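Side-chain contacts in monosaccharide ABC transporter substrate-binding protein, CUT2 family (Bradyrhizobium sp., PDB 4YHS), which probably binds a monosaccharide or related solute in the periplasm and delivers it to a CUT2-family ABC importer: residues A296-M299 with V300-G303; G172-L175 with A176-P180; R304-V307 with D308-V311. All blocks are in the same frame, centred on the assembly; numbering follows the deposited sequence.

Interaction 1. Residues A296-M299 with V300-G303; sequences ADSM and VIQG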
# COMPACT_ATOMS: atom_id res chain seq x y z
N ALA A 296 6.95 -3.73 1.32
CA ALA A 296 5.77 -3.52 2.15
C ALA A 296 5.53 -2.03 2.26
O ALA A 296 6.47 -1.28 2.51
CB ALA A 296 5.96 -4.14 3.50
N ASP A 297 4.28 -1.62 2.11
CA ASP A 297 3.91 -0.19 2.30
C ASP A 297 3.36 0.08 3.68
O ASP A 297 2.96 1.21 3.99
CB ASP A 297 2.91 0.28 1.23
CG ASP A 297 1.49 -0.25 1.43
OD1 ASP A 297 1.30 -1.25 2.14
OD2 ASP A 297 0.59 0.31 0.80
N SER A 298 3.44 -0.93 4.53
CA SER A 298 2.97 -0.79 5.92
C SER A 298 1.56 -0.17 5.93
O SER A 298 1.32 0.88 6.55
CB SER A 298 3.93 0.08 6.74
OG SER A 298 5.19 -0.52 6.91
N MSE A 299 0.62 -0.79 5.22
CA MSE A 299 -0.72 -0.20 5.09
C MSE A 299 -1.45 -0.09 6.42
O MSE A 299 -2.29 0.80 6.61
CB MSE A 299 -1.59 -0.99 4.09
CG MSE A 299 -2.42 -2.16 4.59
SE MSE A 299 -1.34 -3.70 5.14
CE MSE A 299 -0.88 -4.52 3.40
N VAL A 300 -1.12 -0.95 7.36
CA VAL A 300 -1.66 -0.81 8.72
C VAL A 300 -1.29 0.56 9.32
O VAL A 300 -2.15 1.28 9.87
CB VAL A 300 -1.14 -1.92 9.66
CG1 VAL A 300 -1.65 -1.72 11.05
CG2 VAL A 300 -1.53 -3.31 9.18
N ILE A 301 -0.02 0.90 9.20
CA ILE A 301 0.53 2.16 9.68
C ILE A 301 -0.05 3.37 8.91
O ILE A 301 -0.22 4.43 9.50
CB ILE A 301 2.08 2.17 9.58
CG1 ILE A 301 2.71 0.95 10.32
CG2 ILE A 301 2.62 3.46 10.16
CD1 ILE A 301 2.29 0.76 11.79
N GLN A 302 -0.34 3.23 7.61
CA GLN A 302 -1.08 4.27 6.90
C GLN A 302 -2.41 4.55 7.60
O GLN A 302 -2.76 5.72 7.80
CB GLN A 302 -1.30 3.88 5.44
CG GLN A 302 -0.01 3.94 4.64
CD GLN A 302 -0.19 3.45 3.23
OE1 GLN A 302 -1.07 3.93 2.50
NE2 GLN A 302 0.62 2.47 2.83
N GLY A 303 -3.11 3.50 8.01
CA GLY A 303 -4.32 3.66 8.81
C GLY A 303 -4.08 4.36 10.14
O GLY A 303 -4.79 5.32 10.47

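Interaction 2. Residues G172-L175 with A176-P180; sequences GSYL and AKKHP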
# COMPACT_ATOMS: atom_id res chain seq x y z
N GLY A 172 12.83 -2.96 -7.92
CA GLY A 172 13.87 -2.94 -8.93
C GLY A 172 15.26 -2.76 -8.34
O GLY A 172 16.21 -3.43 -8.75
N SER A 173 15.40 -1.85 -7.38
CA SER A 173 16.72 -1.55 -6.78
C SER A 173 17.28 -2.74 -6.04
O SER A 173 18.48 -2.98 -6.07
CB SER A 173 16.63 -0.36 -5.82
OG SER A 173 16.42 0.83 -6.54
N TYR A 174 16.38 -3.44 -5.34
CA TYR A 174 16.71 -4.72 -4.71
C TYR A 174 17.39 -5.69 -5.69
O TYR A 174 18.42 -6.30 -5.40
CB TYR A 174 15.42 -5.35 -4.15
CG TYR A 174 15.61 -6.64 -3.36
CD1 TYR A 174 15.96 -6.61 -2.00
CD2 TYR A 174 15.42 -7.88 -3.95
CE1 TYR A 174 16.12 -7.79 -1.26
CE2 TYR A 174 15.57 -9.05 -3.22
CZ TYR A 174 15.92 -9.00 -1.88
OH TYR A 174 16.06 -10.19 -1.20
N LEU A 175 16.80 -5.85 -6.86
CA LEU A 175 17.41 -6.73 -7.86
C LEU A 175 18.68 -6.13 -8.44
O LEU A 175 19.68 -6.81 -8.61
CB LEU A 175 16.42 -7.04 -8.98
CG LEU A 175 15.28 -7.97 -8.59
CD1 LEU A 175 14.35 -8.11 -9.74
CD2 LEU A 175 15.81 -9.36 -8.16
N ALA A 176 18.64 -4.84 -8.76
CA ALA A 176 19.80 -4.20 -9.36
C ALA A 176 21.06 -4.28 -8.46
O ALA A 176 22.16 -4.40 -8.97
CB ALA A 176 19.47 -2.75 -9.68
N LYS A 177 20.87 -4.22 -7.14
CA LYS A 177 22.00 -4.33 -6.21
C LYS A 177 22.62 -5.72 -6.27
O LYS A 177 23.84 -5.87 -6.18
CB LYS A 177 21.54 -4.02 -4.77
CG LYS A 177 21.38 -2.53 -4.43
CD LYS A 177 20.57 -2.38 -3.16
CE LYS A 177 20.72 -1.01 -2.53
NZ LYS A 177 19.60 -0.10 -2.88
N LYS A 178 21.78 -6.74 -6.43
CA LYS A 178 22.25 -8.13 -6.56
C LYS A 178 22.97 -8.39 -7.89
O LYS A 178 23.75 -9.33 -8.01
CB LYS A 178 21.07 -9.10 -6.41
CG LYS A 178 20.43 -9.03 -5.03
CD LYS A 178 19.03 -9.66 -4.95
CE LYS A 178 19.07 -11.17 -4.92
NZ LYS A 178 19.54 -11.69 -3.61
N HIS A 179 22.71 -7.54 -8.88
CA HIS A 179 23.25 -7.75 -10.22
C HIS A 179 23.78 -6.46 -10.84
O HIS A 179 23.27 -5.98 -11.86
CB HIS A 179 22.19 -8.39 -11.09
CG HIS A 179 21.70 -9.70 -10.56
ND1 HIS A 179 22.42 -10.87 -10.69
CD2 HIS A 179 20.58 -10.02 -9.87
CE1 HIS A 179 21.75 -11.86 -10.11
NE2 HIS A 179 20.64 -11.37 -9.60
N PRO A 180 24.84 -5.90 -10.24
CA PRO A 180 25.37 -4.61 -10.67
C PRO A 180 25.97 -4.64 -12.06
O PRO A 180 26.26 -5.71 -12.62
CB PRO A 180 26.45 -4.31 -9.62
CG PRO A 180 26.79 -5.61 -9.02
CD PRO A 180 25.56 -6.45 -9.08
O HOH W 1 17.88 -12.18 -1.39

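Interaction 3. Residues R304-V307 with D308-V311; sequences RIAV and DQAV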
# COMPACT_ATOMS: atom_id res chain seq x y z
N ARG A 304 -3.10 3.89 10.91
CA ARG A 304 -2.77 4.56 12.18
C ARG A 304 -2.41 6.05 12.03
O ARG A 304 -2.84 6.87 12.82
CB ARG A 304 -1.58 3.86 12.87
CG ARG A 304 -1.75 2.39 13.23
CD ARG A 304 -0.61 1.95 14.13
NE ARG A 304 -0.71 0.54 14.59
CZ ARG A 304 -1.26 0.17 15.74
NH1 ARG A 304 -1.81 1.08 16.56
NH2 ARG A 304 -1.26 -1.12 16.12
N ILE A 305 -1.57 6.39 11.04
CA ILE A 305 -1.16 7.76 10.82
C ILE A 305 -2.35 8.66 10.50
O ILE A 305 -2.41 9.78 11.00
CB ILE A 305 -0.09 7.86 9.69
CG1 ILE A 305 1.25 7.36 10.26
CG2 ILE A 305 0.07 9.32 9.19
CD1 ILE A 305 2.31 7.17 9.25
N ALA A 306 -3.29 8.18 9.69
CA ALA A 306 -4.49 8.96 9.37
C ALA A 306 -5.27 9.34 10.63
O ALA A 306 -5.74 10.46 10.77
CB ALA A 306 -5.40 8.18 8.44
N VAL A 307 -5.41 8.40 11.55
CA VAL A 307 -6.09 8.67 12.80
C VAL A 307 -5.31 9.69 13.62
O VAL A 307 -5.89 10.67 14.11
CB VAL A 307 -6.30 7.39 13.63
CG1 VAL A 307 -6.82 7.70 15.06
CG2 VAL A 307 -7.28 6.47 12.91
N ASP A 308 -4.00 9.47 13.76
CA ASP A 308 -3.17 10.42 14.50
C ASP A 308 -3.22 11.83 13.91
O ASP A 308 -3.36 12.82 14.63
CB ASP A 308 -1.71 9.96 14.55
CG ASP A 308 -0.86 10.85 15.46
OD1 ASP A 308 -1.21 10.98 16.64
OD2 ASP A 308 0.15 11.43 15.00
N GLN A 309 -3.11 11.91 12.59
CA GLN A 309 -3.24 13.17 11.90
C GLN A 309 -4.59 13.88 12.24
O GLN A 309 -4.62 15.08 12.53
CB GLN A 309 -3.14 12.96 10.40
CG GLN A 309 -1.71 12.81 9.83
CD GLN A 309 -1.74 12.36 8.40
OE1 GLN A 309 -2.65 11.64 8.00
NE2 GLN A 309 -0.77 12.81 7.61
N ALA A 310 -5.69 13.14 12.15
CA ALA A 310 -7.01 13.71 12.41
C ALA A 310 -7.05 14.31 13.81
O ALA A 310 -7.52 15.43 13.99
CB ALA A 310 -8.09 12.68 12.27
N VAL A 311 -6.57 13.55 14.78
CA VAL A 311 -6.61 13.99 16.18
C VAL A 311 -5.75 15.25 16.35
O VAL A 311 -6.19 16.23 16.95
CB VAL A 311 -6.15 12.84 17.12
CG1 VAL A 311 -6.00 13.33 18.57
CG2 VAL A 311 -7.19 11.67 17.04

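Interaction 1. Residues A296-M299 with V300-G303
Gln302 reaches back from the first turn of helix 299-314, which starts directly after strand 293-296 in this periplasmic binding protein fold, and places its NE2 on Asp297 at two points. The straighter bond runs from Gln302 NE2 to the backbone O of Asp297, 2.9 Å with an N-H...O angle of 157°; the acceptor lies in the plane of the amide, while the donor sits above the carbonyl plane. The second, Gln302 NE2 to Asp297 OD2 at 3.0 Å, is weak. The two side chains meet at about a right angle, carboxylate and amide planes 86° apart. Gln302 gets there with CG beside its own backbone N and an extended chain beyond. Asp297 CG stands between its backbone N and carbonyl carbon (chi1 73°), which turns the carboxylate toward the helix start.

Ser298 O accepts from Gln302 N at 3.1 Å and Met299 O from Gly303 N at 3.1 Å, opening the helix. Ser298 occupies the N-cap position but makes no capping bond; its OG binds Tyr29 OH. The selenium of Met299, a selenomethionine, touches Val300 CG2 at 4.1 Å.

Asp297 lies about 5 Å from a bound Bis-Tris, probably from the crystallisation liquor, though it may mark the solute pocket. Gln302 NE2 thus chiefly ties Asp297 O to the helix; Tyr72 OH holds the carboxylate more firmly, and the nearby helix N-terminus would tend to favour its negative charge.

Interaction 2. Residues G172-L175 with A176-P180
Ala176 opens the last turn of helix 164-178, which packs against the four-stranded parallel sheet of one lobe of this periplasmic binding protein fold; its N donates to Gly172 O at 2.8 Å, and its CB lies close to the same oxygen. Lys177 follows, its N bonded to Ser173 O at 2.9 Å. Its aliphatic stem runs back alongside that carbonyl, Lys177 CG 3.4 Å from Ser173 O, and a bend at the last torsion leaves NZ near Ser173 CB.

Lys178 turns its side chain to Tyr174. Lys178 CG lies 3.4 Å from Tyr174 O, and Lys178 CD approaches the ring obliquely, 3.9 Å from Tyr174 CE2. Two successive bends (chi3 76°, chi4 74°) then lift NZ toward the phenol end, where one water closes the link, donating to Tyr174 OH at 2.7 Å and accepting from Lys178 NZ at 2.8 Å. Tyr174 OH is bonded to Asp331 as well, which fixes the far end of the ring.

His179 is the first residue to leave helical torsions. Its NE2 bonds Tyr247 OH, and its N makes a weak bond to Leu175 O. That same Leu175 O lies at the edge of the imidazole, near the ring plane, 3.6 Å from His179 CD2.

Interaction 3. Residues R304-V307 with D308-V311
Gln309 lays its side chain over Ile305, one turn earlier in helix 299-314, with Gln309 CD 3.6 Å from Ile305 CG2. This is an i to i+4 contact inside an alpha helix that packs, in the periplasmic binding protein fold, between helix 71-87 and strands 144-147 and 158-160. CG of Gln309 lies beside its own backbone N (chi1 -81°), and the extended chain beyond brings Gln309 OE1 within 3.5 Å of Ala306 CA. The amide nitrogen, NE2, donates to Lys159 O in strand 158-160 and to Val320 O just before strand 322-331, so both its hydrogens are probably spent in the buried interior. With the amide gone, as in an alanine at this place, the two carbonyls would probably lose their donor and a gap open beside Ile305 CG2.

Four backbone bonds carry the helix through these residues, among them the short Gln309 N to Ile305 O, 2.7 Å and nearly straight at 170°. Asp308 CG is anti to the backbone N (chi1 -173°), and its carboxylate leads off to Tyr49 OH, Leu52 N and a salt bridge with Arg312, while Arg304 pairs with Glu83. At the end of the segment the two valines meet only loosely, CG1 of Val307 lying 4.5 Å from CG2 of Val311, while that same CG2 of Val311 comes to 3.4 Å from Val307 O.

Followed from the N terminus, the chain first reaches interaction 2, where helix 164-178 finishes against the parallel sheet. Interaction 1 comes much later, after strand 293-296, and interaction 3 continues directly from it along helix 299-314. Each joins adjoining segments, so none closes a long loop; the three run in series and neither nest nor cross. Interactions 1 and 3 share one helix, their centres about 13 Å apart, and tie it to helix 71-87 and the mixed sheet. Interaction 2 belongs with the other sheet, its centre about 24 Å from that of interaction 1 and about 35 Å from that of interaction 3, on the opposite side of the chain's centre from interaction 3.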